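PDB 3LUL: 4-amino-4-deoxychorismate lyase from Legionella pneumophila, which belongs to the class IV aminotransferase family of fold-type IV enzymes and carries pyridoxal phosphate covalently bound to a lysine. Local coordinates for residues H171-F181 against D195-L206; I187-D195 against S216-R226. All coordinates share one frame; numbering follows the deposited sequence.

Interaction 1. Residues H171-F181 against D195-L206; sequences HVTETTCANLF and DGILPGITRARL
N179 and E174 reach across to the loop 195-200 and hold its backbone just ahead of helix 201-212, in the cofactor-binding half of a class IV aminotransferase fold. The amide of N179 is turned so that ND2 gives a nearly straight bond to L198 O at 2.9 Å, with the oxygen close to the amide plane. E174 takes the other polar group of the same residue: its OE1 accepts from L198 N at 2.9 Å on the syn side, 35° out of the carboxylate plane. With CG of E174 set between its own backbone N and carbonyl carbon (chi1 61°), the otherwise extended acid reaches that N-H. An amide and a carboxylate thus satisfy a buried peptide stretch. Just beyond, I201 N and T202 OG1 bind the phosphate of the modified lysine at position 141.

One residue earlier on each side, I197 lays its CG2 against T173, 3.6 Å from T173 CB. G200, at the helix N-cap, has no side chain, which lets N179 OD1 come to 3.2 Å from G200 CA. R203 crosses N179 at about a right angle with its aliphatic part, while its guanidinium is bound by E219. Farther along, L206 CD1 makes a CH-pi contact over one face of the F181 ring, 4.2 Å from its centroid, and the other branch, L206 CD2, touches F181 CE2 at 3.6 Å.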
loop_
_atom_site.group_PDB
_atom_site.type_symbol
_atom_site.label_atom_id
_atom_site.label_comp_id
_atom_site.label_asym_id
_atom_site.label_seq_id
_atom_site.Cartn_x
_atom_site.Cartn_y
_atom_site.Cartn_z
ATOM N N HIS B 171 -4.751 19.128 8.702
ATOM C CA HIS B 171 -5.109 18.643 10.034
ATOM C C HIS B 171 -4.335 17.352 10.312
ATOM O O HIS B 171 -4.131 16.525 9.416
ATOM C CB HIS B 171 -6.605 18.429 10.161
ATOM C CG HIS B 171 -7.406 19.689 10.042
ATOM N ND1 HIS B 171 -8.585 19.751 9.331
ATOM C CD2 HIS B 171 -7.194 20.934 10.528
ATOM C CE1 HIS B 171 -9.066 20.979 9.382
ATOM N NE2 HIS B 171 -8.242 21.719 10.102
ATOM N N VAL B 172 -3.869 17.223 11.552
ATOM C CA VAL B 172 -3.166 16.037 12.061
ATOM C C VAL B 172 -4.029 14.783 11.919
ATOM O O VAL B 172 -5.228 14.839 12.184
ATOM C CB VAL B 172 -2.871 16.185 13.586
ATOM C CG1 VAL B 172 -2.004 15.014 14.088
ATOM C CG2 VAL B 172 -2.218 17.521 13.901
ATOM N N THR B 173 -3.445 13.667 11.528
ATOM C CA THR B 173 -4.153 12.382 11.522
ATOM C C THR B 173 -3.547 11.456 12.601
ATOM O O THR B 173 -4.073 11.373 13.704
ATOM C CB THR B 173 -4.229 11.742 10.122
ATOM O OG1 THR B 173 -2.910 11.446 9.586
ATOM C CG2 THR B 173 -4.963 12.695 9.213
ATOM N N GLU B 174 -2.431 10.816 12.288
ATOM C CA GLU B 174 -1.857 9.770 13.141
ATOM C C GLU B 174 -0.410 9.583 12.779
ATOM O O GLU B 174 0.071 10.203 11.828
ATOM C CB GLU B 174 -2.627 8.468 12.894
ATOM C CG GLU B 174 -2.518 8.007 11.471
ATOM C CD GLU B 174 -3.533 6.957 11.082
ATOM O OE1 GLU B 174 -4.306 6.509 11.949
ATOM O OE2 GLU B 174 -3.494 6.547 9.909
ATOM N N THR B 175 0.299 8.726 13.521
ATOM C CA THR B 175 1.645 8.342 13.140
ATOM C C THR B 175 1.678 7.088 12.244
ATOM O O THR B 175 0.656 6.675 11.691
ATOM C CB THR B 175 2.567 8.131 14.397
ATOM O OG1 THR B 175 2.222 6.918 15.066
ATOM C CG2 THR B 175 2.493 9.362 15.350
ATOM N N THR B 176 2.853 6.496 12.096
ATOM C CA THR B 176 2.997 5.222 11.360
ATOM C C THR B 176 2.342 4.020 12.036
ATOM O O THR B 176 2.135 2.980 11.406
ATOM C CB THR B 176 4.458 4.854 11.137
ATOM O OG1 THR B 176 5.104 4.550 12.388
ATOM C CG2 THR B 176 5.202 5.986 10.403
ATOM N N CYS B 177 2.063 4.134 13.333
ATOM C CA CYS B 177 1.566 2.984 14.094
ATOM C C CYS B 177 0.665 3.311 15.277
ATOM O O CYS B 177 0.343 2.421 16.061
ATOM C CB CYS B 177 2.789 2.196 14.591
ATOM S SG CYS B 177 3.741 3.091 15.831
ATOM N N ALA B 178 0.209 4.554 15.393
ATOM C CA ALA B 178 -0.472 4.984 16.593
ATOM C C ALA B 178 -1.333 6.214 16.353
ATOM O O ALA B 178 -1.058 7.021 15.445
ATOM C CB ALA B 178 0.561 5.227 17.719
ATOM N N ASN B 179 -2.413 6.310 17.136
ATOM C CA ASN B 179 -3.244 7.491 17.165
ATOM C C ASN B 179 -2.590 8.535 18.074
ATOM O O ASN B 179 -1.783 8.195 18.949
ATOM C CB ASN B 179 -4.656 7.151 17.663
ATOM C CG ASN B 179 -5.446 6.296 16.654
ATOM O OD1 ASN B 179 -5.774 5.158 16.927
ATOM N ND2 ASN B 179 -5.716 6.858 15.472
ATOM N N LEU B 180 -2.960 9.785 17.855
ATOM C CA LEU B 180 -2.439 10.921 18.625
ATOM C C LEU B 180 -3.488 11.599 19.462
ATOM O O LEU B 180 -4.610 11.841 19.021
ATOM C CB LEU B 180 -1.840 11.971 17.690
ATOM C CG LEU B 180 -1.150 13.160 18.388
ATOM C CD1 LEU B 180 0.101 13.616 17.633
ATOM C CD2 LEU B 180 -2.085 14.323 18.501
ATOM N N PHE B 181 -3.082 11.971 20.679
ATOM C CA PHE B 181 -3.889 12.737 21.633
ATOM C C PHE B 181 -3.029 13.914 22.079
ATOM O O PHE B 181 -1.799 13.814 22.133
ATOM C CB PHE B 181 -4.247 11.878 22.860
ATOM C CG PHE B 181 -5.390 10.903 22.621
ATOM C CD1 PHE B 181 -5.167 9.681 22.008
ATOM C CD2 PHE B 181 -6.651 11.176 23.088
ATOM C CE1 PHE B 181 -6.191 8.786 21.816
ATOM C CE2 PHE B 181 -7.689 10.275 22.892
ATOM C CZ PHE B 181 -7.450 9.087 22.238
ATOM N N ASP B 195 -11.302 12.917 9.949
ATOM C CA ASP B 195 -10.059 13.500 9.473
ATOM C C ASP B 195 -9.209 12.514 8.648
ATOM O O ASP B 195 -8.177 12.914 8.084
ATOM C CB ASP B 195 -9.201 14.072 10.621
ATOM C CG ASP B 195 -9.850 15.232 11.339
ATOM O OD1 ASP B 195 -10.561 16.025 10.669
ATOM O OD2 ASP B 195 -9.625 15.343 12.587
ATOM N N GLY B 196 -9.622 11.239 8.591
ATOM C CA GLY B 196 -8.983 10.225 7.785
ATOM C C GLY B 196 -7.943 9.412 8.542
ATOM O O GLY B 196 -6.786 9.308 8.130
ATOM N N ILE B 197 -8.329 8.925 9.712
ATOM C CA ILE B 197 -7.441 8.173 10.589
ATOM C C ILE B 197 -7.884 6.730 10.676
ATOM O O ILE B 197 -9.017 6.390 10.301
ATOM C CB ILE B 197 -7.438 8.753 12.048
ATOM C CG1 ILE B 197 -8.837 8.696 12.665
ATOM C CG2 ILE B 197 -6.883 10.192 12.052
ATOM C CD1 ILE B 197 -8.898 8.997 14.191
ATOM N N LEU B 198 -6.977 5.889 11.124
ATOM C CA LEU B 198 -7.304 4.525 11.525
ATOM C C LEU B 198 -8.043 4.647 12.855
ATOM O O LEU B 198 -7.501 5.227 13.794
ATOM C CB LEU B 198 -6.019 3.711 11.682
ATOM C CG LEU B 198 -6.076 2.193 11.567
ATOM C CD1 LEU B 198 -6.687 1.595 12.778
ATOM C CD2 LEU B 198 -6.861 1.751 10.298
ATOM N N PRO B 199 -9.280 4.103 12.945
ATOM C CA PRO B 199 -10.045 4.148 14.201
ATOM C C PRO B 199 -9.488 3.154 15.196
ATOM O O PRO B 199 -9.923 2.007 15.270
ATOM C CB PRO B 199 -11.450 3.752 13.763
ATOM C CG PRO B 199 -11.200 2.789 12.600
ATOM C CD PRO B 199 -9.958 3.278 11.913
ATOM N N GLY B 200 -8.466 3.571 15.934
ATOM C CA GLY B 200 -7.780 2.634 16.811
ATOM C C GLY B 200 -8.680 2.101 17.914
ATOM O O GLY B 200 -9.612 2.795 18.414
ATOM N N ILE B 201 -8.403 0.854 18.289
ATOM C CA ILE B 201 -9.093 0.227 19.419
ATOM C C ILE B 201 -8.681 0.913 20.729
ATOM O O ILE B 201 -9.507 1.091 21.609
ATOM C CB ILE B 201 -8.825 -1.291 19.478
ATOM C CG1 ILE B 201 -9.568 -1.975 18.300
ATOM C CG2 ILE B 201 -9.270 -1.938 20.816
ATOM C CD1 ILE B 201 -9.074 -3.382 18.004
ATOM N N THR B 202 -7.405 1.247 20.861
ATOM C CA THR B 202 -6.908 1.815 22.103
ATOM C C THR B 202 -7.501 3.195 22.268
ATOM O O THR B 202 -7.991 3.547 23.343
ATOM C CB THR B 202 -5.357 1.800 22.166
ATOM O OG1 THR B 202 -4.867 0.503 21.799
ATOM C CG2 THR B 202 -4.851 2.105 23.576
ATOM N N ARG B 203 -7.483 3.956 21.180
ATOM C CA ARG B 203 -8.143 5.266 21.078
ATOM C C ARG B 203 -9.594 5.185 21.527
ATOM O O ARG B 203 -10.047 5.976 22.338
ATOM C CB ARG B 203 -8.065 5.762 19.619
ATOM C CG ARG B 203 -8.910 6.990 19.267
ATOM C CD ARG B 203 -8.972 7.257 17.753
ATOM N NE ARG B 203 -9.688 8.500 17.435
ATOM C CZ ARG B 203 -11.024 8.656 17.431
ATOM N NH1 ARG B 203 -11.837 7.655 17.717
ATOM N NH2 ARG B 203 -11.549 9.844 17.182
ATOM N N ALA B 204 -10.333 4.223 20.969
ATOM C CA ALA B 204 -11.749 4.029 21.324
ATOM C C ALA B 204 -11.948 3.718 22.812
ATOM O O ALA B 204 -12.875 4.248 23.455
ATOM C CB ALA B 204 -12.349 2.890 20.461
ATOM N N ARG B 205 -11.093 2.846 23.356
ATOM C CA ARG B 205 -11.152 2.474 24.787
ATOM C C ARG B 205 -10.882 3.680 25.677
ATOM O O ARG B 205 -11.563 3.890 26.682
ATOM C CB ARG B 205 -10.145 1.371 25.127
ATOM C CG ARG B 205 -10.483 -0.030 24.558
ATOM C CD ARG B 205 -9.257 -0.922 24.684
ATOM N NE ARG B 205 -8.817 -0.975 26.080
ATOM C CZ ARG B 205 -7.568 -1.196 26.500
ATOM N NH1 ARG B 205 -6.575 -1.443 25.653
ATOM N NH2 ARG B 205 -7.317 -1.207 27.812
ATOM N N LEU B 206 -9.897 4.477 25.291
ATOM C CA LEU B 206 -9.519 5.663 26.055
ATOM C C LEU B 206 -10.678 6.670 26.103
ATOM O O LEU B 206 -11.017 7.190 27.159
ATOM C CB LEU B 206 -8.253 6.283 25.450
ATOM C CG LEU B 206 -7.540 7.380 26.220
ATOM C CD1 LEU B 206 -6.112 7.420 25.775
ATOM C CD2 LEU B 206 -8.212 8.736 26.059
HETATM O O HOH W 1 -9.719 17.438 8.260
HETATM O O HOH W 2 -7.120 16.516 13.095
HETATM O O HOH W 3 -3.847 9.228 8.146
HETATM O O HOH W 4 -5.405 3.622 19.197
#

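Interaction 2. Residues I187-D195 against S216-R226; sequences ILYTPRVED and SVQEISLTKKR
S221 donates its hydroxyl to D195, OG to OD1 at 2.6 Å, using the syn lone pair of the carboxylate. In the conformer given for R192, the same OD1 accepts from R192 NH2 at 3.3 Å, a salt bridge in which the oxygen lies near the guanidinium plane but the nitrogen comes from above the carboxylate. R192 NE adds a weak bond to S221 OG. A bend at chi3 (-48°) brings the arginine head back toward D195 and S221. The carboxylate's other oxygen, OD2, takes R192 N, which, with the backbone bond from D195 N to R192 O, holds the turn after the strand. A small serine suits the spot because its short hydroxyl can give a proton to the aspartate and take the weak bond from R192 NE.

Strands 187-190 and 217-219 run parallel, the two strands of a beta-alpha-beta crossover through helix 201-212. Their ladder begins with L188 N to S216 O, returns from Q218 N to L188 O at 2.7 Å, and goes on through T190 N to Q218 O and I220 N to T190 O.

Y189 lies on one face of this pair. R226, folded by bends at chi2 and chi3, sets NH2 over the centre of the phenol ring, 3.5 Å from Y189 CZ; its guanidinium plane stands 77° from the ring, a cation-pi contact made edge-first. The same NH2 is held by a salt bridge to E184. I220 CD1 meets Y189 CD2 at 3.5 Å, and the first carbons of Q218, CB and CG, run alongside the ring. L222 crosses P191 at about a right angle, placing its CD1 methyl 3.7 Å from P191 CD, while its CD2 packs against Y189 CB. On the other face T190 and E219 lie side by side, CG2 to CG.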
loop_
_atom_site.group_PDB
_atom_site.type_symbol
_atom_site.label_atom_id
_atom_site.label_comp_id
_atom_site.label_asym_id
_atom_site.label_seq_id
_atom_site.Cartn_x
_atom_site.Cartn_y
_atom_site.Cartn_z
ATOM N N ILE B 187 -7.808 19.378 29.263
ATOM C CA ILE B 187 -8.791 18.843 28.326
ATOM C C ILE B 187 -8.046 18.028 27.280
ATOM O O ILE B 187 -6.986 18.452 26.799
ATOM C CB ILE B 187 -9.596 19.973 27.627
ATOM C CG1 ILE B 187 -10.359 20.801 28.691
ATOM C CG2 ILE B 187 -10.532 19.379 26.548
ATOM C CD1 ILE B 187 -10.724 22.216 28.258
ATOM N N LEU B 188 -8.614 16.859 26.968
ATOM C CA LEU B 188 -8.039 15.922 26.004
ATOM C C LEU B 188 -8.600 16.240 24.623
ATOM O O LEU B 188 -9.786 16.460 24.494
ATOM C CB LEU B 188 -8.393 14.485 26.373
ATOM C CG LEU B 188 -7.574 13.889 27.506
ATOM C CD1 LEU B 188 -8.434 12.953 28.384
ATOM C CD2 LEU B 188 -6.339 13.187 26.934
ATOM N N TYR B 189 -7.744 16.223 23.596
ATOM C CA TYR B 189 -8.153 16.425 22.208
ATOM C C TYR B 189 -7.547 15.294 21.343
ATOM O O TYR B 189 -6.443 14.799 21.626
ATOM C CB TYR B 189 -7.668 17.776 21.694
ATOM C CG TYR B 189 -8.214 18.970 22.432
ATOM C CD1 TYR B 189 -7.575 19.460 23.577
ATOM C CD2 TYR B 189 -9.369 19.601 22.006
ATOM C CE1 TYR B 189 -8.097 20.575 24.288
ATOM C CE2 TYR B 189 -9.876 20.712 22.684
ATOM C CZ TYR B 189 -9.235 21.186 23.824
ATOM O OH TYR B 189 -9.703 22.266 24.471
ATOM N N THR B 190 -8.277 14.872 20.324
ATOM C CA THR B 190 -7.787 13.867 19.397
ATOM C C THR B 190 -8.467 14.053 18.032
ATOM O O THR B 190 -9.590 14.538 17.965
ATOM C CB THR B 190 -8.007 12.455 19.970
ATOM O OG1 THR B 190 -7.191 11.536 19.266
ATOM C CG2 THR B 190 -9.494 12.019 19.919
ATOM N N PRO B 191 -7.750 13.763 16.940
ATOM C CA PRO B 191 -8.395 13.930 15.631
ATOM C C PRO B 191 -9.687 13.130 15.491
ATOM O O PRO B 191 -9.823 12.039 16.083
ATOM C CB PRO B 191 -7.305 13.420 14.675
ATOM C CG PRO B 191 -6.065 13.895 15.308
ATOM C CD PRO B 191 -6.293 13.595 16.783
ATOM N N ARG B 192 -10.634 13.678 14.724
ATOM C CA ARG B 192 -11.897 13.017 14.404
ATOM C C ARG B 192 -11.676 11.824 13.488
ATOM O O ARG B 192 -10.721 11.817 12.698
ATOM C CB ARG B 192 -12.812 13.990 13.653
ATOM C CG ARG B 192 -13.234 15.203 14.402
ATOM C CD ARG B 192 -14.141 16.099 13.523
ATOM N NE ARG B 192 -13.581 16.319 12.189
ATOM C CZ ARG B 192 -14.299 16.369 11.072
ATOM N NH1 ARG B 192 -15.617 16.220 11.124
ATOM N NH2 ARG B 192 -13.700 16.556 9.902
ATOM N N VAL B 193 -12.561 10.824 13.559
ATOM C CA VAL B 193 -12.529 9.716 12.607
ATOM C C VAL B 193 -12.591 10.281 11.173
ATOM O O VAL B 193 -11.883 9.819 10.313
ATOM C CB VAL B 193 -13.675 8.697 12.827
ATOM C CG1 VAL B 193 -13.532 7.523 11.861
ATOM C CG2 VAL B 193 -13.665 8.173 14.242
ATOM N N GLU B 194 -13.380 11.324 10.978
ATOM C CA GLU B 194 -13.562 11.958 9.662
ATOM C C GLU B 194 -12.330 12.695 9.119
ATOM O O GLU B 194 -12.317 13.050 7.943
ATOM C CB GLU B 194 -14.736 12.933 9.713
ATOM C CG GLU B 194 -16.073 12.302 10.051
ATOM C CD GLU B 194 -16.557 12.567 11.480
ATOM O OE1 GLU B 194 -15.757 12.535 12.442
ATOM O OE2 GLU B 194 -17.763 12.820 11.629
ATOM N N ASP B 195 -11.302 12.917 9.949
ATOM C CA ASP B 195 -10.059 13.500 9.473
ATOM C C ASP B 195 -9.209 12.514 8.648
ATOM O O ASP B 195 -8.177 12.914 8.084
ATOM C CB ASP B 195 -9.201 14.072 10.621
ATOM C CG ASP B 195 -9.850 15.232 11.339
ATOM O OD1 ASP B 195 -10.561 16.025 10.669
ATOM O OD2 ASP B 195 -9.625 15.343 12.587
ATOM N N SER B 216 -13.027 15.469 30.308
ATOM C CA SER B 216 -13.387 16.109 29.058
ATOM C C SER B 216 -12.439 15.633 27.969
ATOM O O SER B 216 -11.218 15.740 28.141
ATOM C CB SER B 216 -13.309 17.633 29.170
ATOM O OG SER B 216 -13.772 18.263 27.979
ATOM N N VAL B 217 -13.025 15.112 26.880
ATOM C CA VAL B 217 -12.280 14.652 25.700
ATOM C C VAL B 217 -12.976 15.130 24.414
ATOM O O VAL B 217 -14.164 14.890 24.239
ATOM C CB VAL B 217 -12.146 13.118 25.665
ATOM C CG1 VAL B 217 -13.516 12.412 25.779
ATOM C CG2 VAL B 217 -11.413 12.701 24.424
ATOM N N GLN B 218 -12.231 15.770 23.525
ATOM C CA GLN B 218 -12.810 16.390 22.347
ATOM C C GLN B 218 -12.207 15.791 21.081
ATOM O O GLN B 218 -11.014 15.880 20.882
ATOM C CB GLN B 218 -12.554 17.899 22.362
ATOM C CG GLN B 218 -13.036 18.655 23.598
ATOM C CD GLN B 218 -14.502 18.427 23.888
ATOM O OE1 GLN B 218 -14.881 17.930 24.955
ATOM N NE2 GLN B 218 -15.333 18.775 22.934
ATOM N N GLU B 219 -13.072 15.230 20.238
ATOM C CA GLU B 219 -12.729 14.717 18.918
ATOM C C GLU B 219 -12.962 15.794 17.900
ATOM O O GLU B 219 -14.129 16.037 17.513
ATOM C CB GLU B 219 -13.582 13.496 18.586
ATOM C CG GLU B 219 -13.338 12.332 19.538
ATOM C CD GLU B 219 -14.254 11.152 19.268
ATOM O OE1 GLU B 219 -14.097 10.490 18.213
ATOM O OE2 GLU B 219 -15.092 10.860 20.156
ATOM N N ILE B 220 -11.880 16.484 17.519
ATOM C CA ILE B 220 -11.935 17.653 16.628
ATOM C C ILE B 220 -10.746 17.675 15.644
ATOM O O ILE B 220 -9.738 16.990 15.839
ATOM C CB ILE B 220 -11.933 18.998 17.398
ATOM C CG1 ILE B 220 -10.615 19.216 18.172
ATOM C CG2 ILE B 220 -13.145 19.099 18.334
ATOM C CD1 ILE B 220 -10.486 20.628 18.800
ATOM N N SER B 221 -10.869 18.495 14.614
ATOM C CA SER B 221 -9.783 18.653 13.653
ATOM C C SER B 221 -8.752 19.549 14.303
ATOM O O SER B 221 -9.105 20.598 14.893
ATOM C CB SER B 221 -10.295 19.259 12.348
ATOM O OG SER B 221 -11.194 18.367 11.713
ATOM N N LEU B 222 -7.492 19.114 14.229
ATOM C CA LEU B 222 -6.385 19.760 14.943
ATOM C C LEU B 222 -5.314 20.206 13.964
ATOM O O LEU B 222 -4.837 19.412 13.158
ATOM C CB LEU B 222 -5.770 18.797 15.945
ATOM C CG LEU B 222 -6.622 18.403 17.147
ATOM C CD1 LEU B 222 -6.121 17.108 17.768
ATOM C CD2 LEU B 222 -6.656 19.547 18.163
ATOM N N THR B 223 -4.943 21.481 14.031
ATOM C CA THR B 223 -3.849 22.013 13.198
ATOM C C THR B 223 -2.497 21.707 13.864
ATOM O O THR B 223 -2.443 21.296 15.046
ATOM C CB THR B 223 -3.995 23.527 13.050
ATOM O OG1 THR B 223 -3.958 24.092 14.355
ATOM C CG2 THR B 223 -5.324 23.889 12.400
ATOM N N LYS B 224 -1.407 21.954 13.141
ATOM C CA LYS B 224 -0.051 21.753 13.683
ATOM C C LYS B 224 0.186 22.712 14.862
ATOM O O LYS B 224 0.825 22.350 15.852
ATOM C CB LYS B 224 1.021 21.954 12.613
ATOM C CG LYS B 224 2.422 21.573 13.074
ATOM C CD LYS B 224 3.431 21.665 11.940
ATOM C CE LYS B 224 4.801 21.216 12.412
ATOM N NZ LYS B 224 5.913 21.785 11.590
ATOM N N LYS B 225 -0.372 23.908 14.740
ATOM C CA LYS B 225 -0.293 24.916 15.789
ATOM C C LYS B 225 -0.937 24.441 17.095
ATOM O O LYS B 225 -0.421 24.745 18.164
ATOM C CB LYS B 225 -0.916 26.237 15.335
ATOM C CG LYS B 225 -0.795 27.358 16.400
ATOM C CD LYS B 225 -1.332 28.697 15.921
ATOM C CE LYS B 225 -1.619 29.645 17.109
ATOM N NZ LYS B 225 -0.544 29.653 18.146
ATOM N N ARG B 226 -2.049 23.708 17.026
ATOM C CA ARG B 226 -2.631 23.097 18.249
ATOM C C ARG B 226 -1.683 22.153 18.952
ATOM O O ARG B 226 -1.628 22.133 20.193
ATOM C CB ARG B 226 -3.929 22.348 17.958
ATOM C CG ARG B 226 -5.070 23.215 17.509
ATOM C CD ARG B 226 -5.453 24.234 18.538
ATOM N NE ARG B 226 -5.716 23.637 19.847
ATOM C CZ ARG B 226 -6.902 23.191 20.275
ATOM N NH1 ARG B 226 -7.985 23.256 19.504
ATOM N NH2 ARG B 226 -7.004 22.674 21.502
HETATM O O HOH W 5 -14.583 11.253 15.618
HETATM O O HOH W 2 -7.120 16.516 13.095
#

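Overall arrangement
Both contacts reach the same mixed sheet, in which strands 179-184 and 187-190 are neighbours, and their segments alternate along the chain. Interaction 1 is a buried contact near the centre of the chain; there, side chains satisfy loop backbone beside the cofactor phosphate. Interaction 2, centred about 18 Å from the chain's centre, is only partly buried and depends on strand pairing, the S221-D195 hydrogen bond beside a salt-bridge network within 187-195, and a cation-pi contact. D195 belongs to both: water 2 joins its OD2 to V172 O in the first and to L222 N in the second. The contacts also meet through the R203-E219 salt bridge and a probable hydrogen bond between L180 O and T190 OG1.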